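Local coordinates for protein glucose dehydrogenase (Serratia sp. FS14, PDB 7CDY) that adopts the beta-propeller fold of the glucose/sorbosone dehydrogenase family and carries a bound calcium ion, at residues L7-E12 with E336-L341; H13-A18 with R318-R323; L27-P32 with G60-V65; G50-Y55 with L79-P84. One frame throughout, in Å; residues are numbered along the deposited sequence.

Interaction 1: residues L7-E12 with E336-L341; sequences LQDGLE and ERDGKL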
loop_
_atom_site.group_PDB
_atom_site.type_symbol
_atom_site.label_atom_id
_atom_site.label_comp_id
_atom_site.label_asym_id
_atom_site.label_seq_id
_atom_site.Cartn_x
_atom_site.Cartn_y
_atom_site.Cartn_z
ATOM N N LEU A 7 1.768 -10.749 -18.956
ATOM C CA LEU A 7 1.892 -12.121 -18.482
ATOM C C LEU A 7 0.554 -12.780 -18.204
ATOM O O LEU A 7 0.464 -14.013 -18.254
ATOM C CB LEU A 7 2.727 -12.166 -17.201
ATOM C CG LEU A 7 4.122 -11.546 -17.261
ATOM C CD1 LEU A 7 4.813 -11.681 -15.914
ATOM C CD2 LEU A 7 4.945 -12.200 -18.366
ATOM N N GLN A 8 -0.478 -12.000 -17.894
ATOM C CA GLN A 8 -1.764 -12.561 -17.518
ATOM C C GLN A 8 -2.827 -11.490 -17.700
ATOM O O GLN A 8 -2.561 -10.307 -17.475
ATOM C CB GLN A 8 -1.749 -13.039 -16.058
ATOM C CG GLN A 8 -3.032 -13.714 -15.608
ATOM C CD GLN A 8 -3.315 -14.984 -16.385
ATOM O OE1 GLN A 8 -2.456 -15.845 -16.513
ATOM N NE2 GLN A 8 -4.528 -15.099 -16.908
ATOM N N ASP A 9 -4.022 -11.913 -18.098
ATOM C CA ASP A 9 -5.187 -11.040 -18.173
ATOM C C ASP A 9 -6.334 -11.638 -17.363
ATOM O O ASP A 9 -6.143 -12.622 -16.639
ATOM C CB ASP A 9 -5.601 -10.810 -19.634
ATOM C CG ASP A 9 -6.069 -12.089 -20.327
ATOM O OD1 ASP A 9 -5.920 -13.194 -19.769
ATOM O OD2 ASP A 9 -6.596 -11.981 -21.449
ATOM N N GLY A 10 -7.520 -11.046 -17.466
ATOM C CA GLY A 10 -8.687 -11.603 -16.804
ATOM C C GLY A 10 -8.664 -11.546 -15.292
ATOM O O GLY A 10 -9.302 -12.376 -14.638
ATOM N N LEU A 11 -7.939 -10.595 -14.712
ATOM C CA LEU A 11 -7.920 -10.414 -13.265
ATOM C C LEU A 11 -8.891 -9.291 -12.941
ATOM O O LEU A 11 -8.752 -8.190 -13.472
ATOM C CB LEU A 11 -6.521 -10.028 -12.800
ATOM C CG LEU A 11 -5.447 -11.101 -12.966
ATOM C CD1 LEU A 11 -4.071 -10.470 -12.972
ATOM C CD2 LEU A 11 -5.571 -12.156 -11.862
ATOM N N GLU A 12 -9.873 -9.560 -12.088
ATOM C CA GLU A 12 -10.912 -8.562 -11.819
ATOM C C GLU A 12 -10.424 -7.592 -10.748
ATOM O O GLU A 12 -10.362 -7.941 -9.561
ATOM C CB GLU A 12 -12.227 -9.222 -11.413
ATOM C CG GLU A 12 -13.361 -8.208 -11.297
ATOM C CD GLU A 12 -14.684 -8.812 -10.871
ATOM O OE1 GLU A 12 -15.701 -8.082 -10.934
ATOM O OE2 GLU A 12 -14.721 -9.992 -10.473
ATOM N N GLU A 336 -8.470 -2.641 -13.647
ATOM C CA GLU A 336 -9.613 -2.680 -14.548
ATOM C C GLU A 336 -10.291 -4.031 -14.402
ATOM O O GLU A 336 -9.769 -4.942 -13.756
ATOM C CB GLU A 336 -9.195 -2.446 -16.001
ATOM C CG GLU A 336 -8.124 -3.394 -16.452
ATOM C CD GLU A 336 -7.509 -3.027 -17.785
ATOM O OE1 GLU A 336 -8.261 -2.905 -18.778
ATOM O OE2 GLU A 336 -6.268 -2.872 -17.841
ATOM N N ARG A 337 -11.475 -4.148 -15.010
ATOM C CA ARG A 337 -12.212 -5.409 -14.981
ATOM C C ARG A 337 -11.417 -6.533 -15.641
ATOM O O ARG A 337 -11.343 -7.652 -15.115
ATOM C CB ARG A 337 -13.558 -5.225 -15.680
ATOM C CG ARG A 337 -14.614 -6.220 -15.274
ATOM C CD ARG A 337 -15.871 -6.015 -16.081
ATOM N NE ARG A 337 -17.005 -5.664 -15.255
ATOM C CZ ARG A 337 -18.188 -5.275 -15.723
ATOM N NH1 ARG A 337 -19.184 -4.972 -14.894
ATOM N NH2 ARG A 337 -18.379 -5.200 -17.038
ATOM N N ASP A 338 -10.835 -6.254 -16.807
ATOM C CA ASP A 338 -9.886 -7.164 -17.451
ATOM C C ASP A 338 -8.467 -6.746 -17.067
ATOM O O ASP A 338 -7.669 -6.273 -17.877
ATOM C CB ASP A 338 -10.098 -7.168 -18.967
ATOM C CG ASP A 338 -9.206 -8.168 -19.686
ATOM O OD1 ASP A 338 -8.717 -9.124 -19.049
ATOM O OD2 ASP A 338 -8.982 -7.987 -20.903
ATOM N N GLY A 339 -8.171 -6.920 -15.779
ATOM C CA GLY A 339 -6.900 -6.470 -15.249
ATOM C C GLY A 339 -5.754 -7.346 -15.706
ATOM O O GLY A 339 -5.917 -8.539 -15.970
ATOM N N LYS A 340 -4.573 -6.739 -15.771
ATOM C CA LYS A 340 -3.388 -7.369 -16.332
ATOM C C LYS A 340 -2.252 -7.428 -15.315
ATOM O O LYS A 340 -2.107 -6.544 -14.459
ATOM C CB LYS A 340 -2.878 -6.589 -17.558
ATOM C CG LYS A 340 -3.941 -6.231 -18.607
ATOM C CD LYS A 340 -4.618 -7.449 -19.203
ATOM C CE LYS A 340 -5.332 -7.101 -20.518
ATOM N NZ LYS A 340 -6.403 -6.086 -20.303
ATOM N N LEU A 341 -1.431 -8.473 -15.444
ATOM C CA LEU A 341 -0.115 -8.551 -14.829
ATOM C C LEU A 341 0.909 -8.242 -15.916
ATOM O O LEU A 341 0.926 -8.911 -16.958
ATOM C CB LEU A 341 0.119 -9.959 -14.276
ATOM C CG LEU A 341 1.519 -10.289 -13.754
ATOM C CD1 LEU A 341 1.839 -9.500 -12.490
ATOM C CD2 LEU A 341 1.618 -11.796 -13.494
HETATM O O HOH W 1 -7.645 -9.628 -22.471
HETATM O O HOH W 2 -15.705 -5.620 -12.137
#
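L11 and G339 hold each other by a pair of backbone bonds, L11 N to G339 O (3.1 Å) and G339 N to L11 O (2.7 Å). Strands 7-11 and 339-341 run antiparallel, the pairing of N- and C-terminal strands that closes the ring of a propeller, with 7-11 probably the outer strand of the last blade. Two bulges interrupt it: G10 and L11 both face G339 in a G1 bulge, with G10 at positive phi, and L7 and Q8 both face L341 in a classic bulge. The tight side is apolar. L341 lays CD2 against L7 CB at 3.9 Å, while CD1 of L11 rests over the backbone between K340 and L341. The other side is polar and wetter. The anti torsion of D338 (chi1 -176°) carries its carboxylate back to G10, whose N lies 2.8 Å from D338 OD1, almost in line with the C-O bond. OD2 of D338 shares a water with OD2 of D9, probably easing the closeness of the carboxylates. K340 passes CD by D9 CB (3.5 Å) and brings NZ to D338 O (2.7 Å). At the far end a second water donates to E12 OE1 and accepts only a weak bond from R337 NE, whereas E12 OE2 is taken by R34. W38 of strand 34-39 covers L7, Q8 and L341, and L333 of strand 330-334 packs on L341.

Interaction 2: residues H13-A18 with R318-R323; sequences HPWSLA and RIREVR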
loop_
_atom_site.group_PDB
_atom_site.type_symbol
_atom_site.label_atom_id
_atom_site.label_comp_id
_atom_site.label_asym_id
_atom_site.label_seq_id
_atom_site.Cartn_x
_atom_site.Cartn_y
_atom_site.Cartn_z
ATOM N N HIS A 13 -10.073 -6.379 -11.159
ATOM C CA HIS A 13 -9.552 -5.361 -10.257
ATOM C C HIS A 13 -8.461 -5.905 -9.324
ATOM O O HIS A 13 -8.610 -5.898 -8.103
ATOM C CB HIS A 13 -10.678 -4.694 -9.476
ATOM C CG HIS A 13 -11.621 -3.939 -10.360
ATOM N ND1 HIS A 13 -11.312 -2.702 -10.881
ATOM C CD2 HIS A 13 -12.837 -4.267 -10.860
ATOM C CE1 HIS A 13 -12.311 -2.286 -11.643
ATOM N NE2 HIS A 13 -13.246 -3.218 -11.649
ATOM N N PRO A 14 -7.366 -6.403 -9.883
ATOM C CA PRO A 14 -6.273 -6.883 -9.033
ATOM C C PRO A 14 -5.699 -5.731 -8.226
ATOM O O PRO A 14 -5.705 -4.575 -8.660
ATOM C CB PRO A 14 -5.257 -7.428 -10.043
ATOM C CG PRO A 14 -5.497 -6.585 -11.281
ATOM C CD PRO A 14 -6.988 -6.345 -11.308
ATOM N N TRP A 15 -5.223 -6.048 -7.024
ATOM C CA TRP A 15 -4.833 -4.991 -6.097
ATOM C C TRP A 15 -3.402 -5.117 -5.614
ATOM O O TRP A 15 -2.702 -4.111 -5.520
ATOM C CB TRP A 15 -5.787 -4.963 -4.889
ATOM C CG TRP A 15 -5.919 -3.611 -4.219
ATOM C CD1 TRP A 15 -6.815 -2.629 -4.539
ATOM C CD2 TRP A 15 -5.135 -3.106 -3.132
ATOM N NE1 TRP A 15 -6.640 -1.543 -3.711
ATOM C CE2 TRP A 15 -5.625 -1.815 -2.828
ATOM C CE3 TRP A 15 -4.090 -3.629 -2.366
ATOM C CZ2 TRP A 15 -5.088 -1.033 -1.794
ATOM C CZ3 TRP A 15 -3.564 -2.858 -1.343
ATOM C CH2 TRP A 15 -4.064 -1.570 -1.065
ATOM N N SER A 16 -2.942 -6.329 -5.326
ATOM C CA SER A 16 -1.628 -6.538 -4.736
ATOM C C SER A 16 -0.992 -7.762 -5.367
ATOM O O SER A 16 -1.680 -8.708 -5.752
ATOM C CB SER A 16 -1.773 -6.795 -3.219
ATOM O OG SER A 16 -0.538 -7.012 -2.541
ATOM N N LEU A 17 0.334 -7.744 -5.457
ATOM C CA LEU A 17 1.067 -8.952 -5.806
ATOM C C LEU A 17 2.268 -9.105 -4.894
ATOM O O LEU A 17 2.807 -8.132 -4.367
ATOM C CB LEU A 17 1.488 -8.997 -7.282
ATOM C CG LEU A 17 2.700 -8.175 -7.695
ATOM C CD1 LEU A 17 4.009 -8.969 -7.603
ATOM C CD2 LEU A 17 2.515 -7.630 -9.108
ATOM N N ALA A 18 2.724 -10.349 -4.776
ATOM C CA ALA A 18 3.896 -10.650 -3.972
ATOM C C ALA A 18 4.599 -11.878 -4.524
ATOM O O ALA A 18 3.961 -12.886 -4.830
ATOM C CB ALA A 18 3.514 -10.917 -2.520
ATOM N N ARG A 318 -4.546 1.920 -15.874
ATOM C CA ARG A 318 -4.426 2.419 -14.509
ATOM C C ARG A 318 -3.467 1.524 -13.737
ATOM O O ARG A 318 -3.732 0.329 -13.572
ATOM C CB ARG A 318 -5.802 2.370 -13.856
ATOM C CG ARG A 318 -6.819 3.289 -14.531
ATOM C CD ARG A 318 -8.245 2.938 -14.129
ATOM N NE ARG A 318 -8.407 2.740 -12.688
ATOM C CZ ARG A 318 -8.575 3.725 -11.811
ATOM N NH1 ARG A 318 -8.594 4.989 -12.218
ATOM N NH2 ARG A 318 -8.716 3.450 -10.521
ATOM N N ILE A 319 -2.353 2.072 -13.262
ATOM C CA ILE A 319 -1.326 1.258 -12.610
ATOM C C ILE A 319 -1.591 1.231 -11.107
ATOM O O ILE A 319 -1.473 2.253 -10.426
ATOM C CB ILE A 319 0.094 1.732 -12.942
ATOM C CG1 ILE A 319 0.326 1.753 -14.463
ATOM C CG2 ILE A 319 1.124 0.836 -12.252
ATOM C CD1 ILE A 319 -0.056 0.463 -15.181
ATOM N N ARG A 320 -1.959 0.054 -10.600
ATOM C CA ARG A 320 -2.392 -0.136 -9.224
ATOM C C ARG A 320 -1.283 -0.638 -8.307
ATOM O O ARG A 320 -1.266 -0.305 -7.110
ATOM C CB ARG A 320 -3.547 -1.148 -9.217
ATOM C CG ARG A 320 -3.905 -1.796 -7.875
ATOM C CD ARG A 320 -4.560 -0.840 -6.880
ATOM N NE ARG A 320 -5.900 -0.421 -7.281
ATOM C CZ ARG A 320 -6.558 0.592 -6.723
ATOM N NH1 ARG A 320 -6.005 1.295 -5.743
ATOM N NH2 ARG A 320 -7.767 0.916 -7.156
ATOM N N GLU A 321 -0.361 -1.437 -8.831
ATOM C CA GLU A 321 0.635 -2.115 -8.008
ATOM C C GLU A 321 1.960 -2.116 -8.747
ATOM O O GLU A 321 1.984 -2.225 -9.979
ATOM C CB GLU A 321 0.211 -3.576 -7.750
ATOM C CG GLU A 321 1.243 -4.450 -6.994
ATOM C CD GLU A 321 1.374 -4.072 -5.522
ATOM O OE1 GLU A 321 1.612 -2.885 -5.217
ATOM O OE2 GLU A 321 1.247 -4.964 -4.653
ATOM N N VAL A 322 3.052 -1.958 -7.996
ATOM C CA VAL A 322 4.412 -2.005 -8.528
ATOM C C VAL A 322 5.276 -2.806 -7.567
ATOM O O VAL A 322 5.343 -2.480 -6.376
ATOM C CB VAL A 322 5.015 -0.589 -8.623
ATOM C CG1 VAL A 322 6.351 -0.648 -9.342
ATOM C CG2 VAL A 322 4.073 0.388 -9.313
ATOM N N ARG A 323 5.969 -3.824 -8.076
ATOM C CA ARG A 323 6.933 -4.551 -7.254
ATOM C C ARG A 323 8.213 -4.763 -8.044
ATOM O O ARG A 323 8.181 -4.967 -9.261
ATOM C CB ARG A 323 6.402 -5.915 -6.770
ATOM C CG ARG A 323 5.149 -5.855 -5.917
ATOM C CD ARG A 323 5.395 -5.351 -4.478
ATOM N NE ARG A 323 4.105 -5.159 -3.815
ATOM C CZ ARG A 323 3.897 -4.517 -2.668
ATOM N NH1 ARG A 323 4.907 -3.985 -1.988
ATOM N NH2 ARG A 323 2.649 -4.411 -2.217
HETATM O O HOH W 3 -7.633 -2.587 -7.996
HETATM O O HOH W 4 -2.056 -1.575 -4.604
#
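W15 and R320 meet where strands 14-18 and 319-323 run in the same direction, their axes 5° apart and 6.1 Å from each other at closest approach. These are probably the innermost strands of two adjacent blades of the propeller, and side chains and waters, rather than paired backbones, join them. One water bridges W15 O and R320 O; another connects P14 O with R320 NE. R320, bent at chi2 and chi3, folds over the indole: CD sits 3.9 Å from the centroid of the five-membered ring of W15, a CH-pi contact, and the guanidinium lies 20° from the ring plane before NH2 pairs with D335. Farther along, L17 CD1 packs on R323 CG at 3.7 Å. E321 makes the strongest direct polar link between the strands. Its OE1 is engaged by K128, while OE2 receives the backbone N-H of L17 and a salt bridge from R323 NH2 (2.9 Å). The L17 N to E321 OE2 bond, 3.0 Å long, uses the anti lone pair of that oxygen.

Interaction 3: residues L27-P32 with G60-V65; sequences LITERP and GGLLEV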
loop_
_atom_site.group_PDB
_atom_site.type_symbol
_atom_site.label_atom_id
_atom_site.label_comp_id
_atom_site.label_asym_id
_atom_site.label_seq_id
_atom_site.Cartn_x
_atom_site.Cartn_y
_atom_site.Cartn_z
ATOM N N LEU A 27 1.768 -14.398 -5.810
ATOM C CA LEU A 27 0.398 -14.323 -5.338
ATOM C C LEU A 27 -0.199 -12.996 -5.780
ATOM O O LEU A 27 0.493 -11.975 -5.800
ATOM C CB LEU A 27 0.351 -14.431 -3.812
ATOM C CG LEU A 27 0.751 -15.782 -3.201
ATOM C CD1 LEU A 27 0.904 -15.673 -1.695
ATOM C CD2 LEU A 27 -0.253 -16.863 -3.554
ATOM N N ILE A 28 -1.485 -13.019 -6.133
ATOM C CA ILE A 28 -2.199 -11.841 -6.613
ATOM C C ILE A 28 -3.545 -11.794 -5.919
ATOM O O ILE A 28 -4.252 -12.803 -5.880
ATOM C CB ILE A 28 -2.435 -11.903 -8.137
ATOM C CG1 ILE A 28 -1.117 -12.060 -8.886
ATOM C CG2 ILE A 28 -3.188 -10.663 -8.622
ATOM C CD1 ILE A 28 -1.271 -12.130 -10.399
ATOM N N THR A 29 -3.925 -10.627 -5.407
ATOM C CA THR A 29 -5.283 -10.433 -4.930
ATOM C C THR A 29 -6.138 -9.787 -6.010
ATOM O O THR A 29 -5.684 -8.904 -6.746
ATOM C CB THR A 29 -5.332 -9.568 -3.667
ATOM O OG1 THR A 29 -4.817 -8.262 -3.966
ATOM C CG2 THR A 29 -4.520 -10.208 -2.545
ATOM N N GLU A 30 -7.385 -10.238 -6.090
ATOM C CA GLU A 30 -8.434 -9.548 -6.827
ATOM C C GLU A 30 -9.320 -8.897 -5.777
ATOM O O GLU A 30 -9.804 -9.578 -4.857
ATOM C CB GLU A 30 -9.246 -10.535 -7.665
ATOM C CG GLU A 30 -8.465 -11.201 -8.798
ATOM C CD GLU A 30 -9.300 -12.247 -9.504
ATOM O OE1 GLU A 30 -9.872 -11.935 -10.576
ATOM O OE2 GLU A 30 -9.436 -13.362 -8.977
ATOM N N ARG A 31 -9.499 -7.582 -5.888
ATOM C CA ARG A 31 -10.254 -6.838 -4.881
ATOM C C ARG A 31 -11.612 -7.439 -4.536
ATOM O O ARG A 31 -11.974 -7.420 -3.348
ATOM C CB ARG A 31 -10.353 -5.347 -5.256
ATOM C CG ARG A 31 -10.859 -4.469 -4.120
ATOM C CD ARG A 31 -10.853 -2.982 -4.490
ATOM N NE ARG A 31 -11.675 -2.741 -5.675
ATOM C CZ ARG A 31 -11.559 -1.695 -6.487
ATOM N NH1 ARG A 31 -10.653 -0.754 -6.249
ATOM N NH2 ARG A 31 -12.366 -1.587 -7.533
ATOM N N PRO A 32 -12.397 -7.986 -5.472
ATOM C CA PRO A 32 -13.681 -8.583 -5.074
ATOM C C PRO A 32 -13.579 -9.677 -4.020
ATOM O O PRO A 32 -14.601 -10.002 -3.399
ATOM C CB PRO A 32 -14.247 -9.119 -6.395
ATOM C CG PRO A 32 -13.672 -8.230 -7.412
ATOM C CD PRO A 32 -12.283 -7.896 -6.938
ATOM N N GLY A 60 -13.112 -0.869 -1.293
ATOM C CA GLY A 60 -12.758 -1.926 -0.378
ATOM C C GLY A 60 -12.840 -3.312 -0.984
ATOM O O GLY A 60 -13.470 -3.547 -2.013
ATOM N N GLY A 61 -12.196 -4.249 -0.305
ATOM C CA GLY A 61 -12.285 -5.658 -0.638
ATOM C C GLY A 61 -11.066 -6.374 -0.107
ATOM O O GLY A 61 -10.586 -6.056 0.988
ATOM N N LEU A 62 -10.542 -7.327 -0.870
ATOM C CA LEU A 62 -9.285 -7.959 -0.511
ATOM C C LEU A 62 -8.168 -7.088 -1.059
ATOM O O LEU A 62 -8.169 -6.757 -2.254
ATOM C CB LEU A 62 -9.200 -9.375 -1.088
ATOM C CG LEU A 62 -7.925 -10.147 -0.752
ATOM C CD1 LEU A 62 -7.808 -10.355 0.754
ATOM C CD2 LEU A 62 -7.935 -11.492 -1.467
ATOM N N LEU A 63 -7.253 -6.675 -0.178
ATOM C CA LEU A 63 -6.257 -5.659 -0.495
ATOM C C LEU A 63 -4.860 -6.273 -0.592
ATOM O O LEU A 63 -4.561 -6.929 -1.594
ATOM C CB LEU A 63 -6.361 -4.470 0.469
ATOM C CG LEU A 63 -7.780 -3.873 0.525
ATOM C CD1 LEU A 63 -7.908 -2.848 1.645
ATOM C CD2 LEU A 63 -8.231 -3.270 -0.812
ATOM N N GLU A 64 -3.986 -6.076 0.398
ATOM C CA GLU A 64 -2.594 -6.497 0.263
ATOM C C GLU A 64 -2.418 -7.985 0.534
ATOM O O GLU A 64 -3.053 -8.546 1.430
ATOM C CB GLU A 64 -1.702 -5.720 1.244
ATOM C CG GLU A 64 -0.199 -5.792 0.947
ATOM C CD GLU A 64 0.244 -4.711 -0.011
ATOM O OE1 GLU A 64 -0.264 -4.662 -1.158
ATOM O OE2 GLU A 64 1.090 -3.876 0.378
ATOM N N VAL A 65 -1.497 -8.605 -0.204
ATOM C CA VAL A 65 -0.943 -9.911 0.138
ATOM C C VAL A 65 0.549 -9.733 0.386
ATOM O O VAL A 65 1.252 -9.109 -0.416
ATOM C CB VAL A 65 -1.233 -10.972 -0.944
ATOM C CG1 VAL A 65 -0.706 -10.566 -2.332
ATOM C CG2 VAL A 65 -0.662 -12.325 -0.526
#
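T29 OG1 donates to L63 O at 2.7 Å, arriving nearly along the C=O axis, and also receives a weak bond from the backbone N of S16. The hydroxyl lies between the backbone N and the carbonyl carbon of T29 (chi1 62°), which leaves CG2 to fit among L62 CD2, L63 O and V65 CB, the last at 3.7 Å. Next to it, L27 CD1 touches V65 CG2 at 3.9 Å, the two side chains at about a right angle. At the other end L62 N bonds to R31 O (2.9 Å), and G61 CA brings a hydrogen to the same oxygen. L62 O is buried with no conventional partner; the CA-H of R31 points at it almost straight, 3.4 Å from CA to oxygen. The aliphatic part of R31 lies along G60, its CG 3.5 Å from G60 O. Strands 27-30 and 62-65 belong to different sheets, one pairing with strand 3-19 and the other with strand 76-84, an arrangement consistent with neighbouring blades packed side by side in a beta-propeller.

Interaction 4: residues G50-Y55 with L79-P84; sequences GVPQVY and LSFAEP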
loop_
_atom_site.group_PDB
_atom_site.type_symbol
_atom_site.label_atom_id
_atom_site.label_comp_id
_atom_site.label_asym_id
_atom_site.label_seq_id
_atom_site.Cartn_x
_atom_site.Cartn_y
_atom_site.Cartn_z
ATOM N N GLY A 50 -9.867 -20.684 1.837
ATOM C CA GLY A 50 -9.549 -20.216 3.178
ATOM C C GLY A 50 -9.332 -18.725 3.321
ATOM O O GLY A 50 -8.918 -18.274 4.395
ATOM N N VAL A 51 -9.576 -17.956 2.271
ATOM C CA VAL A 51 -9.393 -16.508 2.275
ATOM C C VAL A 51 -10.567 -15.879 3.020
ATOM O O VAL A 51 -11.708 -16.336 2.858
ATOM C CB VAL A 51 -9.284 -16.005 0.824
ATOM C CG1 VAL A 51 -9.288 -14.488 0.729
ATOM C CG2 VAL A 51 -8.040 -16.588 0.162
ATOM N N PRO A 52 -10.355 -14.839 3.828
ATOM C CA PRO A 52 -11.481 -14.218 4.539
ATOM C C PRO A 52 -12.490 -13.621 3.568
ATOM O O PRO A 52 -12.141 -13.180 2.473
ATOM C CB PRO A 52 -10.807 -13.117 5.367
ATOM C CG PRO A 52 -9.545 -12.799 4.605
ATOM C CD PRO A 52 -9.085 -14.159 4.135
ATOM N N GLN A 53 -13.753 -13.612 3.980
ATOM C CA GLN A 53 -14.738 -12.790 3.295
ATOM C C GLN A 53 -14.448 -11.320 3.580
ATOM O O GLN A 53 -13.833 -10.970 4.594
ATOM C CB GLN A 53 -16.145 -13.158 3.758
ATOM C CG GLN A 53 -16.507 -14.607 3.452
ATOM C CD GLN A 53 -17.944 -14.921 3.819
ATOM O OE1 GLN A 53 -18.243 -15.270 4.960
ATOM N NE2 GLN A 53 -18.839 -14.795 2.857
ATOM N N VAL A 54 -14.859 -10.449 2.653
ATOM C CA VAL A 54 -14.443 -9.054 2.680
ATOM C C VAL A 54 -15.653 -8.147 2.477
ATOM O O VAL A 54 -16.733 -8.581 2.077
ATOM C CB VAL A 54 -13.345 -8.755 1.637
ATOM C CG1 VAL A 54 -12.123 -9.662 1.847
ATOM C CG2 VAL A 54 -13.907 -8.906 0.234
ATOM N N TYR A 55 -15.436 -6.860 2.725
ATOM C CA TYR A 55 -16.391 -5.810 2.382
ATOM C C TYR A 55 -16.008 -5.328 0.990
ATOM O O TYR A 55 -15.123 -4.483 0.827
ATOM C CB TYR A 55 -16.294 -4.704 3.425
ATOM C CG TYR A 55 -17.223 -3.526 3.277
ATOM C CD1 TYR A 55 -18.526 -3.576 3.749
ATOM C CD2 TYR A 55 -16.769 -2.333 2.719
ATOM C CE1 TYR A 55 -19.364 -2.475 3.643
ATOM C CE2 TYR A 55 -17.595 -1.235 2.616
ATOM C CZ TYR A 55 -18.883 -1.316 3.074
ATOM O OH TYR A 55 -19.692 -0.206 2.961
ATOM N N LEU A 79 -2.530 -10.893 4.958
ATOM C CA LEU A 79 -3.485 -10.222 4.080
ATOM C C LEU A 79 -4.057 -9.016 4.795
ATOM O O LEU A 79 -4.303 -9.064 6.004
ATOM C CB LEU A 79 -4.667 -11.141 3.718
ATOM C CG LEU A 79 -4.377 -12.430 2.959
ATOM C CD1 LEU A 79 -5.647 -13.287 2.880
ATOM C CD2 LEU A 79 -3.847 -12.130 1.564
ATOM N N SER A 80 -4.292 -7.943 4.052
ATOM C CA SER A 80 -5.129 -6.860 4.537
ATOM C C SER A 80 -6.414 -6.830 3.720
ATOM O O SER A 80 -6.443 -7.280 2.564
ATOM C CB SER A 80 -4.402 -5.516 4.504
ATOM O OG SER A 80 -4.293 -5.054 3.170
ATOM N N PHE A 81 -7.493 -6.338 4.332
ATOM C CA PHE A 81 -8.796 -6.343 3.673
ATOM C C PHE A 81 -9.740 -5.386 4.377
ATOM O O PHE A 81 -9.553 -5.036 5.543
ATOM C CB PHE A 81 -9.409 -7.752 3.581
ATOM C CG PHE A 81 -9.646 -8.438 4.928
ATOM C CD1 PHE A 81 -8.589 -8.992 5.649
ATOM C CD2 PHE A 81 -10.939 -8.566 5.441
ATOM C CE1 PHE A 81 -8.817 -9.645 6.865
ATOM C CE2 PHE A 81 -11.175 -9.222 6.656
ATOM C CZ PHE A 81 -10.112 -9.753 7.362
ATOM N N ALA A 82 -10.761 -4.955 3.644
ATOM C CA ALA A 82 -11.858 -4.233 4.267
ATOM C C ALA A 82 -12.787 -5.251 4.912
ATOM O O ALA A 82 -13.172 -6.239 4.276
ATOM C CB ALA A 82 -12.613 -3.433 3.209
ATOM N N GLU A 83 -13.140 -5.014 6.174
ATOM C CA GLU A 83 -13.925 -5.944 6.965
ATOM C C GLU A 83 -15.194 -5.259 7.456
ATOM O O GLU A 83 -15.111 -4.176 8.056
ATOM C CB GLU A 83 -13.103 -6.420 8.163
ATOM C CG GLU A 83 -13.845 -7.397 9.065
ATOM C CD GLU A 83 -13.100 -7.676 10.356
ATOM O OE1 GLU A 83 -12.886 -6.720 11.126
ATOM O OE2 GLU A 83 -12.711 -8.836 10.599
ATOM N N PRO A 84 -16.372 -5.842 7.231
ATOM C CA PRO A 84 -17.612 -5.228 7.716
ATOM C C PRO A 84 -17.668 -5.220 9.231
ATOM O O PRO A 84 -17.019 -6.006 9.916
ATOM C CB PRO A 84 -18.724 -6.128 7.160
ATOM C CG PRO A 84 -18.073 -7.234 6.466
ATOM C CD PRO A 84 -16.587 -7.160 6.620
#
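F81 meets three consecutive residues of the loop 50-55, and its side chain makes much of the apolar contact. At CB it touches V54 CG1, 3.7 Å away, and that methyl stays close to CG and CD2. A chi1 of 60° puts CG between the backbone N and the carbonyl carbon. Farther out, CD2 and CE2 pass the carbonyl oxygen of Q53, CE2 at 3.8 Å. CD1 and CE1 lie beneath P52 CG, and CZ at the tip meets P52 CB at 4.0 Å. The proline thus covers one ring face: its CG stands 4.0 Å from the ring centroid and 13° from the normal, a CH-pi contact. P52 CD meanwhile meets L79 CD1 at 3.8 Å. Towards the C-terminal end of the loop, Y55 N donates to A82 O at 2.8 Å, straight at the hydrogen but from well above the carbonyl plane. Y55 CB lies 3.9 Å from A82 CB and also touches P84 CD. F109 of strand 109-114 packs on P52, L79 and F81 as well, and A82 N bonds to the carbonyl O of G61, just before strand 62-67. Loop 50-55 runs between strand 43-44 of one sheet and strand 62-67 of the next, probably connecting two blades, and lies against strand 76-84 of the second. With a single direct hydrogen bond and many carbon contacts, the loop is held mainly by apolar packing, the Y55 bond helping to set its position along the strand.

How the interactions relate
From the N terminus, strand 3-19 serves two contacts in turn. Its first part enters interaction 1 and, by pairing with strand 339-345, closes nearly the whole chain into a ring; its second part enters interaction 2, whose slightly smaller loop lies within the first. The two touch, among other places, through H13 N and E336 O. Interactions 3 and 4 are short-range closures inside both loops, and they cross, since segments 27-32, 50-55, 60-65 and 79-84 alternate. E12 joins interaction 1 to E30 of interaction 3, S16 and E64 connect 2 to 3, and backbone bonds between strands 62-67 and 76-84 connect 3 to 4. Interaction 4 touches neither interaction 1 nor interaction 2. Together they tie the closing sheet to its neighbour.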